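PDB 5TNV: AP endonuclease, family protein 2 from Mycobacterium smegmatis, which binds magnesium in a xylose isomerase-like TIM barrel and may have endonuclease activity. Local coordinates for residues Q153-L158 against S269-L274. Residues are numbered along the deposited sequence; the frame is centred on the assembly and turned at random.
Sequences QIWFWL and SAPLPL
W155 and W157 reach from a loop that closes in a short 3-10 turn at 156-158 toward S269 and P271 on the weakly bonded strand at about 269-272. The backbones stay well apart, 9.7 Å between CA of W155 and CA of A270 at their nearest, and no direct hydrogen bond joins them. L158 N donates to W155 O, closing the turn; both tryptophans point toward the strand. Their indoles overlap: CZ2 of W157 lies over the rim of one W155 face, and CB of W155 sits over the centre of the W157 ring. I154 CG2 sits over the rim of the opposite W155 face. The benzo end of W155 meets the P271 ring obliquely, its CZ2 3.5 Å from P271 CD and its CH2 3.7 Å from P271 CG. Two waters bridge the polar edges. Water 1 lies in the indole plane of W155, accepts from W155 NE1 at 3.0 Å and donates to S269 O at 2.8 Å. Water 2, in the plane of the W157 ring, accepts from W157 NE1 at 3.0 Å and donates to S269 OG at 2.7 Å. OG also hydrogen-bonds to R229 O. Each indole N-H is thus satisfied by a water held on S269. Y256 packs edge-to-face with W157, whose side chain is about 10 Å from the bound magnesium. Y278 of the second subunit does likewise with W155 and hydrogen-bonds through OH to I154 O, while D259 OD2 of that subunit bonds S269 N. The contact joins the loop between helices 148-152 and 169-185 to strand 266-272, second arm of an antiparallel hairpin with strand 251-261, which carries the metal ligand H252, at the end of the TIM-barrel sheet.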
loop_
_atom_site.group_PDB
_atom_site.type_symbol
_atom_site.label_atom_id
_atom_site.label_comp_id
_atom_site.label_asym_id
_atom_site.label_seq_id
_atom_site.Cartn_x
_atom_site.Cartn_y
_atom_site.Cartn_z
ATOM N N GLN A 153 -16.375 4.520 -16.321
ATOM C CA GLN A 153 -15.545 3.407 -15.890
ATOM C C GLN A 153 -15.029 3.591 -14.455
ATOM O O GLN A 153 -14.983 4.714 -13.930
ATOM C CB GLN A 153 -14.327 3.259 -16.823
ATOM C CG GLN A 153 -14.659 3.124 -18.278
ATOM C CD GLN A 153 -15.522 1.955 -18.546
ATOM O OE1 GLN A 153 -15.156 0.821 -18.195
ATOM N NE2 GLN A 153 -16.634 2.222 -19.226
ATOM N N ILE A 154 -14.594 2.514 -13.856
ATOM C CA ILE A 154 -13.955 2.576 -12.533
ATOM C C ILE A 154 -12.698 3.457 -12.552
ATOM O O ILE A 154 -12.426 4.168 -11.590
ATOM C CB ILE A 154 -13.707 1.143 -12.068
ATOM C CG1 ILE A 154 -15.070 0.511 -11.653
ATOM C CG2 ILE A 154 -12.683 1.055 -10.927
ATOM C CD1 ILE A 154 -15.025 -0.995 -11.477
ATOM N N TRP A 155 -11.972 3.429 -13.667
ATOM C CA TRP A 155 -10.893 4.359 -13.938
ATOM C C TRP A 155 -11.010 4.781 -15.406
ATOM O O TRP A 155 -11.269 3.929 -16.268
ATOM C CB TRP A 155 -9.535 3.788 -13.739
ATOM C CG TRP A 155 -9.175 3.279 -12.393
ATOM C CD1 TRP A 155 -8.884 1.970 -12.065
ATOM C CD2 TRP A 155 -8.989 4.051 -11.210
ATOM N NE1 TRP A 155 -8.556 1.917 -10.729
ATOM C CE2 TRP A 155 -8.598 3.181 -10.185
ATOM C CE3 TRP A 155 -9.112 5.414 -10.924
ATOM C CZ2 TRP A 155 -8.326 3.650 -8.887
ATOM C CZ3 TRP A 155 -8.852 5.876 -9.655
ATOM C CH2 TRP A 155 -8.459 4.969 -8.653
ATOM N N PHE A 156 -10.690 6.050 -15.704
ATOM C CA PHE A 156 -10.860 6.500 -17.098
ATOM C C PHE A 156 -9.997 5.707 -18.059
ATOM O O PHE A 156 -10.347 5.591 -19.236
ATOM C CB PHE A 156 -10.610 8.005 -17.212
ATOM C CG PHE A 156 -9.189 8.475 -16.916
ATOM C CD1 PHE A 156 -8.191 8.373 -17.870
ATOM C CD2 PHE A 156 -8.877 9.057 -15.679
ATOM C CE1 PHE A 156 -6.899 8.825 -17.597
ATOM C CE2 PHE A 156 -7.600 9.511 -15.409
ATOM C CZ PHE A 156 -6.625 9.376 -16.388
ATOM N N TRP A 157 -8.831 5.241 -17.608
ATOM C CA TRP A 157 -7.881 4.585 -18.493
ATOM C C TRP A 157 -8.294 3.164 -18.840
ATOM O O TRP A 157 -7.592 2.504 -19.645
ATOM C CB TRP A 157 -6.465 4.595 -17.913
ATOM C CG TRP A 157 -6.344 3.941 -16.572
ATOM C CD1 TRP A 157 -6.286 2.609 -16.282
ATOM C CD2 TRP A 157 -6.258 4.627 -15.303
ATOM N NE1 TRP A 157 -6.184 2.402 -14.940
ATOM C CE2 TRP A 157 -6.160 3.633 -14.300
ATOM C CE3 TRP A 157 -6.293 5.967 -14.931
ATOM C CZ2 TRP A 157 -6.054 3.954 -12.955
ATOM C CZ3 TRP A 157 -6.188 6.291 -13.604
ATOM C CH2 TRP A 157 -6.081 5.278 -12.632
ATOM N N LEU A 158 -9.410 2.667 -18.320
ATOM C CA LEU A 158 -9.859 1.324 -18.651
ATOM C C LEU A 158 -10.428 1.216 -20.047
ATOM O O LEU A 158 -10.549 0.084 -20.537
ATOM C CB LEU A 158 -10.864 0.823 -17.614
ATOM C CG LEU A 158 -10.328 0.684 -16.209
ATOM C CD1 LEU A 158 -11.427 0.182 -15.259
ATOM C CD2 LEU A 158 -9.102 -0.243 -16.119
ATOM N N SER A 269 -4.156 -2.847 -12.193
ATOM C CA SER A 269 -3.272 -1.806 -11.627
ATOM C C SER A 269 -4.041 -1.023 -10.582
ATOM O O SER A 269 -5.274 -0.941 -10.639
ATOM C CB SER A 269 -2.722 -0.873 -12.708
ATOM O OG SER A 269 -3.770 -0.097 -13.264
ATOM N N ALA A 270 -3.314 -0.449 -9.644
ATOM C CA ALA A 270 -3.899 0.375 -8.586
ATOM C C ALA A 270 -2.969 1.524 -8.267
ATOM O O ALA A 270 -1.757 1.312 -8.089
ATOM C CB ALA A 270 -4.177 -0.395 -7.311
ATOM N N PRO A 271 -3.477 2.761 -8.136
ATOM C CA PRO A 271 -2.585 3.856 -7.726
ATOM C C PRO A 271 -2.044 3.589 -6.339
ATOM O O PRO A 271 -2.785 3.234 -5.432
ATOM C CB PRO A 271 -3.487 5.087 -7.767
ATOM C CG PRO A 271 -4.839 4.648 -7.970
ATOM C CD PRO A 271 -4.856 3.204 -8.329
ATOM N N LEU A 272 -0.733 3.799 -6.161
ATOM C CA LEU A 272 -0.082 3.594 -4.893
ATOM C C LEU A 272 1.031 4.620 -4.713
ATOM O O LEU A 272 1.538 5.151 -5.719
ATOM C CB LEU A 272 0.573 2.207 -4.799
ATOM C CG LEU A 272 -0.380 1.014 -4.657
ATOM C CD1 LEU A 272 0.424 -0.274 -4.747
ATOM C CD2 LEU A 272 -1.156 1.078 -3.358
ATOM N N PRO A 273 1.461 4.872 -3.464
ATOM C CA PRO A 273 2.690 5.650 -3.243
ATOM C C PRO A 273 3.847 5.181 -4.114
ATOM O O PRO A 273 3.972 4.002 -4.462
ATOM C CB PRO A 273 2.982 5.410 -1.769
ATOM C CG PRO A 273 1.602 5.191 -1.154
ATOM C CD PRO A 273 0.847 4.446 -2.214
ATOM N N LEU A 274 4.740 6.129 -4.416
ATOM C CA LEU A 274 5.956 5.808 -5.136
ATOM C C LEU A 274 6.668 4.570 -4.569
ATOM O O LEU A 274 7.120 3.720 -5.349
ATOM C CB LEU A 274 6.962 6.962 -5.166
ATOM C CG LEU A 274 6.491 8.262 -5.832
ATOM C CD1 LEU A 274 7.614 9.286 -5.814
ATOM C CD2 LEU A 274 5.964 8.046 -7.235
HETATM O O HOH W 1 -7.169 0.084 -8.815
HETATM O O HOH W 2 -6.460 -0.195 -13.533
#